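Local coordinates for mandelate racemase/muconate lactonizing enzyme family protein (Roseovarius sp. TM1035, PDB 3T9P), which is of unassigned specificity but probably acts on carboxylate substrates, as mandelate racemases and muconate lactonizing enzymes of the enolase superfamily do, at residues R67-H72 and R101-G106; D80-L85 and G286-L291; C260-W265 and T290-Q295. All coordinates share one frame; numbering follows the deposited sequence.

The three contacts run from the N-terminal domain into the barrel domain. Contact 1, whose touching residues are all buried, packs helix 58-73 on helix 98-119 through aliphatic side chains, with its one arginine-sulfate bond on a different side, at the subunit interface. Contacts 2 and 3 are partly buried and share helix 287-299, whose start meets helix 82-91 of the N-terminal domain and whose next turn meets helix 262-270 within the barrel domain. Their chemistry is aromatic: a histidine edge on a phenylalanine in contact 2, aliphatic groups over tyrosine and tryptophan faces in contact 3. E261 forms a salt bridge with R101 of contact 1; R289 of contact 2 probably hydrogen-bonds the C260 carbonyl.

Contact 1: residues R67-H72 and R101-G106; sequences RQIAPH and RRAMTG. With SO4 (sulfate ion), chain D.
NH2 of R67 is gripped from two sources: O2 of the sulfate accepts its hydrogen at 2.7 Å, with an N-H...O angle of 153° and the oxygen at the guanidinium edge, near its plane, while D59 of the second subunit forms a salt bridge with the same nitrogen. The arginine reaches them by setting CG anti to the backbone N (chi1 -167°) and then folding at chi2 and chi3. N57 of that subunit receives a hydrogen bond from NH1. A leucine here would probably leave D59 of the second subunit without this charged mate and the sulfate without this donor. The side chains that join the two segments are apolar, and the join rests on I69. Its CG1 lies 3.9 Å from CB of A103, and CD1 extends over the next residue, 4.0 Å from CB of M104 and 3.8 Å from the M104 backbone N. I88, L100 and L107 also touch this side chain. The two sides of the helix thus differ in chemistry here: close, undirected packing joins it to helix 98-119, whereas directed ionic bonds are made toward the dimer partner and an anion that probably came from the crystallisation liquor.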
ATOM      1  N   ARG A  67      13.064  -8.785  -5.200  1.00 14.81           N
ATOM      2  CA  ARG A  67      12.006  -9.198  -6.134  1.00 16.40           C
ATOM      3  C   ARG A  67      11.492  -8.108  -7.105  1.00 15.88           C
ATOM      4  O   ARG A  67      11.285  -8.339  -8.228  1.00 13.26           O
ATOM      5  CB  ARG A  67      10.850  -9.825  -5.346  1.00 15.71           C
ATOM      6  CG  ARG A  67       9.809 -10.575  -6.130  1.00 20.88           C
ATOM      7  CD  ARG A  67      10.096 -12.033  -6.428  1.00 17.30           C
ATOM      8  NE  ARG A  67      10.485 -12.847  -5.310  1.00 17.71           N
ATOM      9  CZ  ARG A  67       9.695 -13.660  -4.632  1.00 21.13           C
ATOM     10  NH1 ARG A  67       8.422 -13.807  -4.935  1.00 15.39           N
ATOM     11  NH2 ARG A  67      10.192 -14.325  -3.622  1.00 15.70           N
ATOM     12  N   GLN A  68      11.270  -6.940  -6.542  1.00 15.02           N
ATOM     13  CA  GLN A  68      10.548  -5.871  -7.166  1.00 15.80           C
ATOM     14  C   GLN A  68      11.198  -4.489  -7.377  1.00 16.19           C
ATOM     15  O   GLN A  68      10.677  -3.714  -8.117  1.00 15.83           O
ATOM     16  CB  GLN A  68       9.158  -5.744  -6.525  1.00 16.05           C
ATOM     17  CG  GLN A  68       8.327  -6.986  -6.557  1.00 15.78           C
ATOM     18  CD  GLN A  68       7.060  -6.896  -5.750  1.00 19.59           C
ATOM     19  OE1 GLN A  68       6.024  -6.555  -6.265  1.00 16.18           O
ATOM     20  NE2 GLN A  68       7.141  -7.196  -4.523  1.00 17.77           N
ATOM     21  N   ILE A  69      12.315  -4.221  -6.734  1.00 13.84           N
ATOM     22  CA  ILE A  69      13.052  -2.997  -6.967  1.00 13.89           C
ATOM     23  C   ILE A  69      14.294  -3.238  -7.847  1.00 15.59           C
ATOM     24  O   ILE A  69      14.401  -2.682  -8.886  1.00 16.06           O
ATOM     25  CB  ILE A  69      13.460  -2.288  -5.636  1.00 14.25           C
ATOM     26  CG1 ILE A  69      12.253  -2.059  -4.729  1.00 15.06           C
ATOM     27  CG2 ILE A  69      14.268  -1.008  -5.884  1.00  9.24           C
ATOM     28  CD1 ILE A  69      11.349  -1.115  -5.128  1.00 15.50           C
ATOM     29  N   ALA A  70      15.162  -4.131  -7.433  1.00 16.19           N
ATOM     30  CA  ALA A  70      16.456  -4.392  -8.098  1.00 17.84           C
ATOM     31  C   ALA A  70      16.367  -4.739  -9.562  1.00 18.31           C
ATOM     32  O   ALA A  70      17.132  -4.168 -10.320  1.00 18.06           O
ATOM     33  CB  ALA A  70      17.220  -5.468  -7.358  1.00 17.16           C
ATOM     34  N   PRO A  71      15.369  -5.572  -9.992  1.00 21.02           N
ATOM     35  CA  PRO A  71      15.350  -5.931 -11.423  1.00 21.33           C
ATOM     36  C   PRO A  71      15.142  -4.757 -12.328  1.00 23.02           C
ATOM     37  O   PRO A  71      15.641  -4.776 -13.473  1.00 23.09           O
ATOM     38  CB  PRO A  71      14.172  -6.931 -11.547  1.00 23.15           C
ATOM     39  CG  PRO A  71      14.232  -7.626 -10.189  1.00 22.08           C
ATOM     40  CD  PRO A  71      14.387  -6.391  -9.239  1.00 20.59           C
ATOM     41  N   HIS A  72      14.442  -3.720 -11.852  1.00 19.53           N
ATOM     42  CA  HIS A  72      14.158  -2.602 -12.673  1.00 20.72           C
ATOM     43  C   HIS A  72      15.271  -1.562 -12.584  1.00 21.09           C
ATOM     44  O   HIS A  72      15.385  -0.714 -13.474  1.00 23.57           O
ATOM     45  CB  HIS A  72      12.806  -1.954 -12.256  1.00 20.41           C
ATOM     46  CG  HIS A  72      11.692  -2.944 -12.231  1.00 22.83           C
ATOM     47  ND1 HIS A  72      11.287  -3.621 -13.359  1.00 19.62           N
ATOM     48  CD2 HIS A  72      10.932  -3.406 -11.216  1.00 20.82           C
ATOM     49  CE1 HIS A  72      10.353  -4.506 -13.029  1.00 22.03           C
ATOM     50  NE2 HIS A  72      10.095  -4.367 -11.738  1.00 21.73           N
ATOM     51  N   ARG A 101       7.287   0.867  -1.176  1.00  8.96           N
ATOM     52  CA  ARG A 101       7.928   2.097  -0.772  1.00 11.23           C
ATOM     53  C   ARG A 101       9.064   1.917   0.259  1.00 11.09           C
ATOM     54  O   ARG A 101      10.114   2.484   0.156  1.00 12.63           O
ATOM     55  CB  ARG A 101       6.900   3.081  -0.266  1.00 10.22           C
ATOM     56  CG  ARG A 101       5.761   3.438  -1.260  1.00 19.22           C
ATOM     57  CD  ARG A 101       6.110   3.515  -2.689  1.00 17.40           C
ATOM     58  NE  ARG A 101       5.067   3.989  -3.604  1.00 19.36           N
ATOM     59  CZ  ARG A 101       5.304   4.464  -4.805  1.00 20.07           C
ATOM     60  NH1 ARG A 101       6.518   4.526  -5.214  1.00 14.94           N
ATOM     61  NH2 ARG A 101       4.340   4.876  -5.591  1.00 14.70           N
ATOM     62  N   ARG A 102       8.803   1.028   1.199  1.00 11.47           N
ATOM     63  CA  ARG A 102       9.737   0.721   2.253  1.00 11.27           C
ATOM     64  C   ARG A 102      11.002   0.179   1.575  1.00 11.48           C
ATOM     65  O   ARG A 102      12.086   0.557   1.929  1.00 13.73           O
ATOM     66  CB  ARG A 102       9.148  -0.377   3.155  1.00 20.00           C
ATOM     67  CG  ARG A 102       8.152   0.059   4.241  1.00 20.00           C
ATOM     68  CD  ARG A 102       7.571  -1.091   5.016  1.00 20.00           C
ATOM     69  NE  ARG A 102       6.558  -0.667   5.953  1.00 20.00           N
ATOM     70  CZ  ARG A 102       6.720  -0.523   7.259  1.00 20.00           C
ATOM     71  NH1 ARG A 102       7.838  -0.882   7.849  1.00 20.00           N
ATOM     72  NH2 ARG A 102       5.727  -0.047   7.966  1.00 20.00           N
ATOM     73  N   ALA A 103      10.823  -0.655   0.573  1.00  9.10           N
ATOM     74  CA  ALA A 103      11.936  -1.202  -0.172  1.00 12.02           C
ATOM     75  C   ALA A 103      12.673  -0.181  -1.086  1.00 13.05           C
ATOM     76  O   ALA A 103      13.883  -0.103  -1.099  1.00 12.09           O
ATOM     77  CB  ALA A 103      11.526  -2.416  -0.919  1.00  9.87           C
ATOM     78  N   MET A 104      11.860   0.597  -1.777  1.00 10.67           N
ATOM     79  CA  MET A 104      12.350   1.697  -2.705  1.00 12.28           C
ATOM     80  C   MET A 104      13.268   2.664  -1.984  1.00 12.57           C
ATOM     81  O   MET A 104      14.220   3.166  -2.567  1.00 14.52           O
ATOM     82  CB  MET A 104      11.147   2.431  -3.317  1.00 12.39           C
ATOM     83  CG  MET A 104      11.540   3.563  -4.273  1.00 14.52           C
ATOM     84  SD  MET A 104      10.014   4.200  -5.121  1.00 15.43           S
ATOM     85  CE  MET A 104       9.865   2.825  -6.274  1.00 13.33           C
ATOM     86  N   THR A 105      12.974   2.948  -0.726  1.00 13.79           N
ATOM     87  CA  THR A 105      13.800   3.840   0.075  1.00 12.22           C
ATOM     88  C   THR A 105      15.268   3.368   0.078  1.00 10.78           C
ATOM     89  O   THR A 105      16.140   4.219   0.103  1.00 12.53           O
ATOM     90  CB  THR A 105      13.274   3.931   1.535  1.00 13.39           C
ATOM     91  OG1 THR A 105      11.951   4.475   1.487  1.00 16.51           O
ATOM     92  CG2 THR A 105      14.170   4.706   2.454  1.00 13.63           C
ATOM     93  N   GLY A 106      15.499   2.062   0.124  1.00 10.64           N
ATOM     94  CA  GLY A 106      16.862   1.509   0.230  1.00 12.07           C
ATOM     95  C   GLY A 106      17.634   1.858  -1.061  1.00 13.59           C
ATOM     96  O   GLY A 106      18.823   2.265  -1.018  1.00 12.20           O
TER
HETATM   97  S   SO4 D 390      14.015 -14.763  -2.385  1.00 50.18           S
HETATM   98  O1  SO4 D 390      14.997 -15.536  -3.172  1.00 52.51           O
HETATM   99  O2  SO4 D 390      12.814 -14.777  -3.226  1.00 48.64           O
HETATM  100  O3  SO4 D 390      13.801 -15.395  -1.075  1.00 52.65           O
HETATM  101  O4  SO4 D 390      14.410 -13.347  -2.154  1.00 54.10           O

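Contact 2: residues D80-L85 and G286-L291; sequences DFADTL and GMHRTL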
ATOM      1  N   ASP A  80      20.927  10.062 -12.064  1.00 22.78           N
ATOM      2  CA  ASP A  80      19.756  10.882 -12.370  1.00 24.86           C
ATOM      3  C   ASP A  80      18.657   9.847 -12.364  1.00 24.02           C
ATOM      4  O   ASP A  80      18.463   9.098 -13.357  1.00 22.77           O
ATOM      5  CB  ASP A  80      19.864  11.567 -13.715  1.00 26.03           C
ATOM      6  CG  ASP A  80      18.605  12.420 -14.019  1.00 33.48           C
ATOM      7  OD1 ASP A  80      17.863  12.736 -13.086  1.00 41.08           O
ATOM      8  OD2 ASP A  80      18.306  12.722 -15.169  1.00 36.78           O
ATOM      9  N   PHE A  81      18.049   9.665 -11.183  1.00 20.70           N
ATOM     10  CA  PHE A  81      17.214   8.415 -11.018  1.00 18.36           C
ATOM     11  C   PHE A  81      15.766   8.700 -10.605  1.00 17.11           C
ATOM     12  O   PHE A  81      15.010   7.776 -10.315  1.00 16.28           O
ATOM     13  CB  PHE A  81      17.929   7.478 -10.005  1.00 17.18           C
ATOM     14  CG  PHE A  81      18.032   8.037  -8.596  1.00 19.51           C
ATOM     15  CD1 PHE A  81      16.985   7.789  -7.652  1.00 20.21           C
ATOM     16  CD2 PHE A  81      19.176   8.767  -8.161  1.00 21.40           C
ATOM     17  CE1 PHE A  81      17.065   8.237  -6.378  1.00 15.18           C
ATOM     18  CE2 PHE A  81      19.284   9.215  -6.843  1.00 23.98           C
ATOM     19  CZ  PHE A  81      18.215   8.959  -5.918  1.00 18.66           C
ATOM     20  N   ALA A  82      15.384   9.974 -10.496  1.00 17.90           N
ATOM     21  CA  ALA A  82      13.969  10.245 -10.116  1.00 18.26           C
ATOM     22  C   ALA A  82      12.966   9.517 -11.078  1.00 19.47           C
ATOM     23  O   ALA A  82      11.992   8.830 -10.641  1.00 18.21           O
ATOM     24  CB  ALA A  82      13.701  11.747  -9.994  1.00 19.50           C
ATOM     25  N   ASP A  83      13.243   9.556 -12.385  1.00 18.14           N
ATOM     26  CA  ASP A  83      12.359   8.884 -13.333  1.00 18.22           C
ATOM     27  C   ASP A  83      12.329   7.334 -13.179  1.00 19.09           C
ATOM     28  O   ASP A  83      11.265   6.659 -13.380  1.00 16.28           O
ATOM     29  CB  ASP A  83      12.683   9.291 -14.814  1.00 18.66           C
ATOM     30  CG  ASP A  83      11.667   8.624 -15.802  1.00 23.66           C
ATOM     31  OD1 ASP A  83      10.417   8.928 -15.656  1.00 26.33           O
ATOM     32  OD2 ASP A  83      12.056   7.760 -16.588  1.00 23.71           O
ATOM     33  N   THR A  84      13.501   6.752 -12.811  1.00 17.54           N
ATOM     34  CA  THR A  84      13.599   5.325 -12.563  1.00 17.86           C
ATOM     35  C   THR A  84      12.640   4.860 -11.428  1.00 17.18           C
ATOM     36  O   THR A  84      12.044   3.781 -11.501  1.00 17.73           O
ATOM     37  CB  THR A  84      15.016   4.943 -12.107  1.00 20.19           C
ATOM     38  OG1 THR A  84      15.991   5.375 -13.091  1.00 19.82           O
ATOM     39  CG2 THR A  84      15.090   3.457 -11.918  1.00 16.16           C
ATOM     40  N   LEU A  85      12.501   5.675 -10.384  1.00 16.09           N
ATOM     41  CA  LEU A  85      11.628   5.301  -9.245  1.00 14.80           C
ATOM     42  C   LEU A  85      10.164   5.322  -9.715  1.00 14.10           C
ATOM     43  O   LEU A  85       9.405   4.381  -9.394  1.00 13.57           O
ATOM     44  CB  LEU A  85      11.826   6.288  -8.089  1.00 12.61           C
ATOM     45  CG  LEU A  85      13.251   6.490  -7.557  1.00 14.84           C
ATOM     46  CD1 LEU A  85      13.092   7.450  -6.351  1.00 19.25           C
ATOM     47  CD2 LEU A  85      13.894   5.253  -7.004  1.00 13.55           C
ATOM     48  N   GLY A 286      11.771   7.369  -0.074  1.00 15.23           N
ATOM     49  CA  GLY A 286      13.148   7.923  -0.095  1.00 14.80           C
ATOM     50  C   GLY A 286      13.084   9.440  -0.313  1.00 15.13           C
ATOM     51  O   GLY A 286      12.029  10.054  -0.145  1.00 13.34           O
ATOM     52  N   MET A 287      14.222  10.051  -0.644  1.00 14.76           N
ATOM     53  CA  MET A 287      14.303  11.542  -0.639  1.00 15.27           C
ATOM     54  C   MET A 287      13.522  12.187  -1.807  1.00 15.53           C
ATOM     55  O   MET A 287      12.843  13.199  -1.627  1.00 15.41           O
ATOM     56  CB  MET A 287      15.787  11.962  -0.695  1.00 14.79           C
ATOM     57  CG  MET A 287      16.588  11.311   0.481  1.00 19.81           C
ATOM     58  SD  MET A 287      16.205  12.078   2.138  1.00 23.57           S
ATOM     59  CE  MET A 287      16.968  13.664   2.023  1.00 19.85           C
ATOM     60  N   HIS A 288      13.649  11.635  -2.998  1.00 15.25           N
ATOM     61  CA  HIS A 288      12.944  12.247  -4.144  1.00 16.18           C
ATOM     62  C   HIS A 288      11.469  12.285  -3.821  1.00 15.62           C
ATOM     63  O   HIS A 288      10.827  13.277  -4.054  1.00 15.73           O
ATOM     64  CB  HIS A 288      13.158  11.398  -5.435  1.00 16.34           C
ATOM     65  CG  HIS A 288      14.412  11.743  -6.191  1.00 18.16           C
ATOM     66  ND1 HIS A 288      14.671  13.018  -6.655  1.00 18.05           N
ATOM     67  CD2 HIS A 288      15.428  10.966  -6.634  1.00 19.45           C
ATOM     68  CE1 HIS A 288      15.850  13.025  -7.280  1.00 25.34           C
ATOM     69  NE2 HIS A 288      16.318  11.781  -7.305  1.00 21.96           N
ATOM     70  N   ARG A 289      10.901  11.179  -3.326  1.00 14.22           N
ATOM     71  CA  ARG A 289       9.475  11.147  -3.081  1.00 13.65           C
ATOM     72  C   ARG A 289       9.093  12.048  -1.923  1.00 13.06           C
ATOM     73  O   ARG A 289       8.070  12.723  -2.022  1.00 15.10           O
ATOM     74  CB  ARG A 289       8.986   9.718  -2.880  1.00 12.98           C
ATOM     75  CG  ARG A 289       9.071   8.890  -4.204  1.00 10.68           C
ATOM     76  CD  ARG A 289       8.481   7.422  -3.971  1.00  7.71           C
ATOM     77  NE  ARG A 289       7.097   7.387  -3.410  1.00 12.33           N
ATOM     78  CZ  ARG A 289       6.009   7.664  -4.101  1.00 18.66           C
ATOM     79  NH1 ARG A 289       6.140   7.962  -5.438  1.00 13.40           N
ATOM     80  NH2 ARG A 289       4.797   7.606  -3.528  1.00 10.27           N
ATOM     81  N   THR A 290       9.938  12.123  -0.884  1.00 13.06           N
ATOM     82  CA  THR A 290       9.599  13.026   0.234  1.00 15.42           C
ATOM     83  C   THR A 290       9.602  14.536  -0.248  1.00 15.25           C
ATOM     84  O   THR A 290       8.718  15.326   0.106  1.00 15.93           O
ATOM     85  CB  THR A 290      10.597  12.792   1.406  1.00 16.68           C
ATOM     86  OG1 THR A 290      10.441  11.416   1.756  1.00 12.73           O
ATOM     87  CG2 THR A 290      10.211  13.659   2.663  1.00 14.31           C
ATOM     88  N   LEU A 291      10.620  14.878  -1.032  1.00 14.34           N
ATOM     89  CA  LEU A 291      10.721  16.204  -1.677  1.00 15.86           C
ATOM     90  C   LEU A 291       9.468  16.573  -2.469  1.00 16.02           C
ATOM     91  O   LEU A 291       9.013  17.713  -2.395  1.00 19.31           O
ATOM     92  CB  LEU A 291      11.963  16.236  -2.603  1.00 14.82           C
ATOM     93  CG  LEU A 291      13.281  16.365  -1.828  1.00 16.35           C
ATOM     94  CD1 LEU A 291      14.459  16.127  -2.860  1.00 19.09           C
ATOM     95  CD2 LEU A 291      13.342  17.783  -1.084  1.00 17.74           C
TER
HETATM   96  O   HOH W   1      18.559  11.648  -8.895  1.00 21.58           O
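H288 is the centre of this contact, its imidazole met by two successive residues at the start of helix 82-91. The edge of the imidazole turns to the face of the F81 ring in a T-shaped pair, the planes at 73°, although the exact closeness of the two rings is doubtful. The tightness rests instead on A82, whose methyl sits on an imidazole face as a CH-pi contact: CB stands 3.6 Å from the ring centroid and only 5° off the normal. The first torsion of H288 (chi1 -86°) puts CG anti to the carbonyl carbon, sending the ring out from helix 287-299. Beyond this closely packed part the packing thins, and CD1 of L85 comes no nearer than 4.1 Å to CB of H288. On the wetter side a water in the imidazole plane lies 2.8 Å from NE2 of H288 and accepts the N-H of F81 at 3.1 Å. Both A82 and H288 remain partly exposed. At the start of helix 287-299, the T290 backbone N and, at 2.8 Å, T290 OG1 both donate to G286 O. Helix 98-119 completes the setting: D108 accepts the backbone N-H groups of M287 and H288, and W112 meets both rings. M287 touches W112 and packs against helix 313-322, so the start of helix 287-299 lies between the N-terminal domain and a helix of the barrel domain.

Contact 3: residues C260-W265 and T290-Q295; sequences CEYSSW and TLQVCQ
V293 holds CG1 anti to its backbone N (chi1 175°) and CG2 anti to its carbonyl carbon, a fork that spreads both methyls over the same face of the W265 indole. CG1 sits 3.6 Å from the centroid of the six-membered ring, almost on its normal, in a CH-pi contact; CG2 lies over the five-membered part, 3.7 Å from NE1 of W265. The second methyl also looks onto the edge of Y262, 4.3 Å from CE1. One residue earlier, Q292 extends CG opposite its backbone N (chi1 178°), which brings CB and CG to the tyrosine, and the bend at the next torsion turns the amide off the ring. CG of Q292 stands 3.7 Å from the Y262 ring centroid, 28° off the normal, and CB approaches the phenol oxygen OH at 3.3 Å. R289 forms a cation-pi contact on the opposite face of that ring, so Y262 lies between glutamine methylenes and a guanidinium group. M284 of helix 281-284 packs against both W265 and V293. Helix 262-270, which connects the parallel strands 252-255 and 276-277 in a beta-alpha-beta crossover, is thereby joined to helix 287-299 on the outside of the barrel. No hydrogen bond crosses; adhesion comes from dispersion and CH-pi contacts on aromatic faces, with no polar partner for the Q292 amide from segment 260-265, and Q292 and Y262 remain partly exposed.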
ATOM      1  N   CYS A 260       1.860   7.220   2.114  1.00 14.38           N
ATOM      2  CA  CYS A 260       3.022   6.946   1.294  1.00 16.00           C
ATOM      3  C   CYS A 260       2.811   7.096  -0.245  1.00 15.89           C
ATOM      4  O   CYS A 260       3.775   6.975  -1.031  1.00 16.50           O
ATOM      5  CB  CYS A 260       3.598   5.551   1.579  1.00 17.15           C
ATOM      6  SG  CYS A 260       2.490   4.212   1.181  1.00 17.66           S
ATOM      7  N   GLU A 261       1.584   7.343  -0.670  1.00 15.95           N
ATOM      8  CA  GLU A 261       1.254   7.508  -2.090  1.00 15.42           C
ATOM      9  C   GLU A 261       0.731   8.943  -2.287  1.00 16.96           C
ATOM     10  O   GLU A 261      -0.023   9.455  -1.447  1.00 15.51           O
ATOM     11  CB  GLU A 261       0.061   6.596  -2.464  1.00 17.09           C
ATOM     12  CG  GLU A 261       0.406   5.068  -2.309  1.00 14.83           C
ATOM     13  CD  GLU A 261       1.649   4.692  -3.197  1.00 15.20           C
ATOM     14  OE1 GLU A 261       1.853   5.229  -4.335  1.00 13.86           O
ATOM     15  OE2 GLU A 261       2.404   3.781  -2.797  1.00 17.98           O
ATOM     16  N   TYR A 262       1.114   9.582  -3.384  1.00 17.49           N
ATOM     17  CA  TYR A 262       0.712  10.955  -3.687  1.00 20.16           C
ATOM     18  C   TYR A 262      -0.842  11.184  -3.670  1.00 20.46           C
ATOM     19  O   TYR A 262      -1.369  12.210  -3.190  1.00 21.67           O
ATOM     20  CB  TYR A 262       1.345  11.391  -5.005  1.00 19.00           C
ATOM     21  CG  TYR A 262       2.874  11.338  -5.063  1.00 19.84           C
ATOM     22  CD1 TYR A 262       3.679  11.635  -3.940  1.00 20.44           C
ATOM     23  CD2 TYR A 262       3.505  11.036  -6.258  1.00 19.47           C
ATOM     24  CE1 TYR A 262       5.065  11.566  -4.051  1.00 17.45           C
ATOM     25  CE2 TYR A 262       4.846  11.109  -6.427  1.00 20.62           C
ATOM     26  CZ  TYR A 262       5.622  11.331  -5.277  1.00 20.28           C
ATOM     27  OH  TYR A 262       6.939  11.303  -5.392  1.00 24.52           O
ATOM     28  N   SER A 263      -1.591  10.183  -4.092  1.00 21.90           N
ATOM     29  CA  SER A 263      -3.041  10.328  -4.139  1.00 22.94           C
ATOM     30  C   SER A 263      -3.547  10.555  -2.745  1.00 21.98           C
ATOM     31  O   SER A 263      -4.468  11.292  -2.605  1.00 21.97           O
ATOM     32  CB  SER A 263      -3.750   9.110  -4.794  1.00 21.74           C
ATOM     33  OG  SER A 263      -3.522   7.967  -4.028  1.00 21.21           O
ATOM     34  N   SER A 264      -3.016   9.881  -1.717  1.00 20.08           N
ATOM     35  CA  SER A 264      -3.542  10.156  -0.365  1.00 20.52           C
ATOM     36  C   SER A 264      -3.058  11.527   0.243  1.00 19.12           C
ATOM     37  O   SER A 264      -3.826  12.185   1.013  1.00 20.41           O
ATOM     38  CB  SER A 264      -3.411   8.954   0.639  1.00 22.09           C
ATOM     39  OG  SER A 264      -2.108   9.008   1.180  1.00 21.76           O
ATOM     40  N   TRP A 265      -1.851  11.959  -0.100  1.00 16.29           N
ATOM     41  CA  TRP A 265      -1.351  13.285   0.276  1.00 18.57           C
ATOM     42  C   TRP A 265      -2.265  14.361  -0.333  1.00 22.25           C
ATOM     43  O   TRP A 265      -2.570  15.380   0.311  1.00 22.67           O
ATOM     44  CB  TRP A 265       0.080  13.492  -0.202  1.00 15.15           C
ATOM     45  CG  TRP A 265       1.029  12.822   0.759  1.00 14.82           C
ATOM     46  CD1 TRP A 265       1.628  11.629   0.591  1.00 14.38           C
ATOM     47  CD2 TRP A 265       1.391  13.295   2.088  1.00 16.09           C
ATOM     48  NE1 TRP A 265       2.494  11.361   1.701  1.00 13.39           N
ATOM     49  CE2 TRP A 265       2.293  12.339   2.647  1.00 14.67           C
ATOM     50  CE3 TRP A 265       1.045  14.437   2.843  1.00 13.24           C
ATOM     51  CZ2 TRP A 265       2.899  12.509   3.919  1.00 17.99           C
ATOM     52  CZ3 TRP A 265       1.589  14.607   4.128  1.00 14.87           C
ATOM     53  CH2 TRP A 265       2.489  13.604   4.686  1.00 18.65           C
ATOM     54  N   THR A 290       9.938  12.123  -0.884  1.00 13.06           N
ATOM     55  CA  THR A 290       9.599  13.026   0.234  1.00 15.42           C
ATOM     56  C   THR A 290       9.602  14.536  -0.248  1.00 15.25           C
ATOM     57  O   THR A 290       8.718  15.326   0.106  1.00 15.93           O
ATOM     58  CB  THR A 290      10.597  12.792   1.406  1.00 16.68           C
ATOM     59  OG1 THR A 290      10.441  11.416   1.756  1.00 12.73           O
ATOM     60  CG2 THR A 290      10.211  13.659   2.663  1.00 14.31           C
ATOM     61  N   LEU A 291      10.620  14.878  -1.032  1.00 14.34           N
ATOM     62  CA  LEU A 291      10.721  16.204  -1.677  1.00 15.86           C
ATOM     63  C   LEU A 291       9.468  16.573  -2.469  1.00 16.02           C
ATOM     64  O   LEU A 291       9.013  17.713  -2.395  1.00 19.31           O
ATOM     65  CB  LEU A 291      11.963  16.236  -2.603  1.00 14.82           C
ATOM     66  CG  LEU A 291      13.281  16.365  -1.828  1.00 16.35           C
ATOM     67  CD1 LEU A 291      14.459  16.127  -2.860  1.00 19.09           C
ATOM     68  CD2 LEU A 291      13.342  17.783  -1.084  1.00 17.74           C
ATOM     69  N   GLN A 292       8.854  15.608  -3.160  1.00 16.60           N
ATOM     70  CA  GLN A 292       7.601  15.797  -3.877  1.00 17.38           C
ATOM     71  C   GLN A 292       6.458  16.180  -2.894  1.00 17.08           C
ATOM     72  O   GLN A 292       5.760  17.221  -3.113  1.00 15.71           O
ATOM     73  CB  GLN A 292       7.280  14.564  -4.757  1.00 17.04           C
ATOM     74  CG  GLN A 292       5.939  14.643  -5.541  1.00 25.11           C
ATOM     75  CD  GLN A 292       5.856  15.820  -6.591  1.00 36.60           C
ATOM     76  OE1 GLN A 292       6.841  16.141  -7.297  1.00 36.07           O
ATOM     77  NE2 GLN A 292       4.669  16.484  -6.641  1.00 40.89           N
ATOM     78  N   VAL A 293       6.380  15.484  -1.747  1.00 14.87           N
ATOM     79  CA  VAL A 293       5.460  15.877  -0.709  1.00 14.47           C
ATOM     80  C   VAL A 293       5.760  17.287  -0.162  1.00 14.16           C
ATOM     81  O   VAL A 293       4.815  18.047   0.055  1.00 16.72           O
ATOM     82  CB  VAL A 293       5.359  14.812   0.423  1.00 14.71           C
ATOM     83  CG1 VAL A 293       4.450  15.350   1.575  1.00 14.50           C
ATOM     84  CG2 VAL A 293       4.847  13.452  -0.199  1.00 16.74           C
ATOM     85  N   CYS A 294       7.018  17.628   0.058  1.00 14.03           N
ATOM     86  CA  CYS A 294       7.349  18.940   0.616  1.00 15.76           C
ATOM     87  C   CYS A 294       6.858  20.061  -0.316  1.00 17.76           C
ATOM     88  O   CYS A 294       6.407  21.127   0.155  1.00 17.90           O
ATOM     89  CB  CYS A 294       8.835  19.056   0.712  1.00 13.75           C
ATOM     90  SG  CYS A 294       9.492  17.959   2.071  1.00 17.26           S
ATOM     91  N   GLN A 295       6.930  19.765  -1.611  1.00 17.52           N
ATOM     92  CA  GLN A 295       6.607  20.726  -2.684  1.00 21.01           C
ATOM     93  C   GLN A 295       5.105  20.821  -2.847  1.00 18.79           C
ATOM     94  O   GLN A 295       4.599  21.914  -2.940  1.00 19.23           O
ATOM     95  CB  GLN A 295       7.408  20.325  -3.916  1.00 23.73           C
ATOM     96  CG  GLN A 295       6.896  20.793  -5.247  1.00 35.47           C
ATOM     97  CD  GLN A 295       7.516  19.916  -6.373  1.00 45.80           C
ATOM     98  OE1 GLN A 295       6.866  19.644  -7.403  1.00 48.76           O
ATOM     99  NE2 GLN A 295       8.763  19.422  -6.134  1.00 45.28           N
TER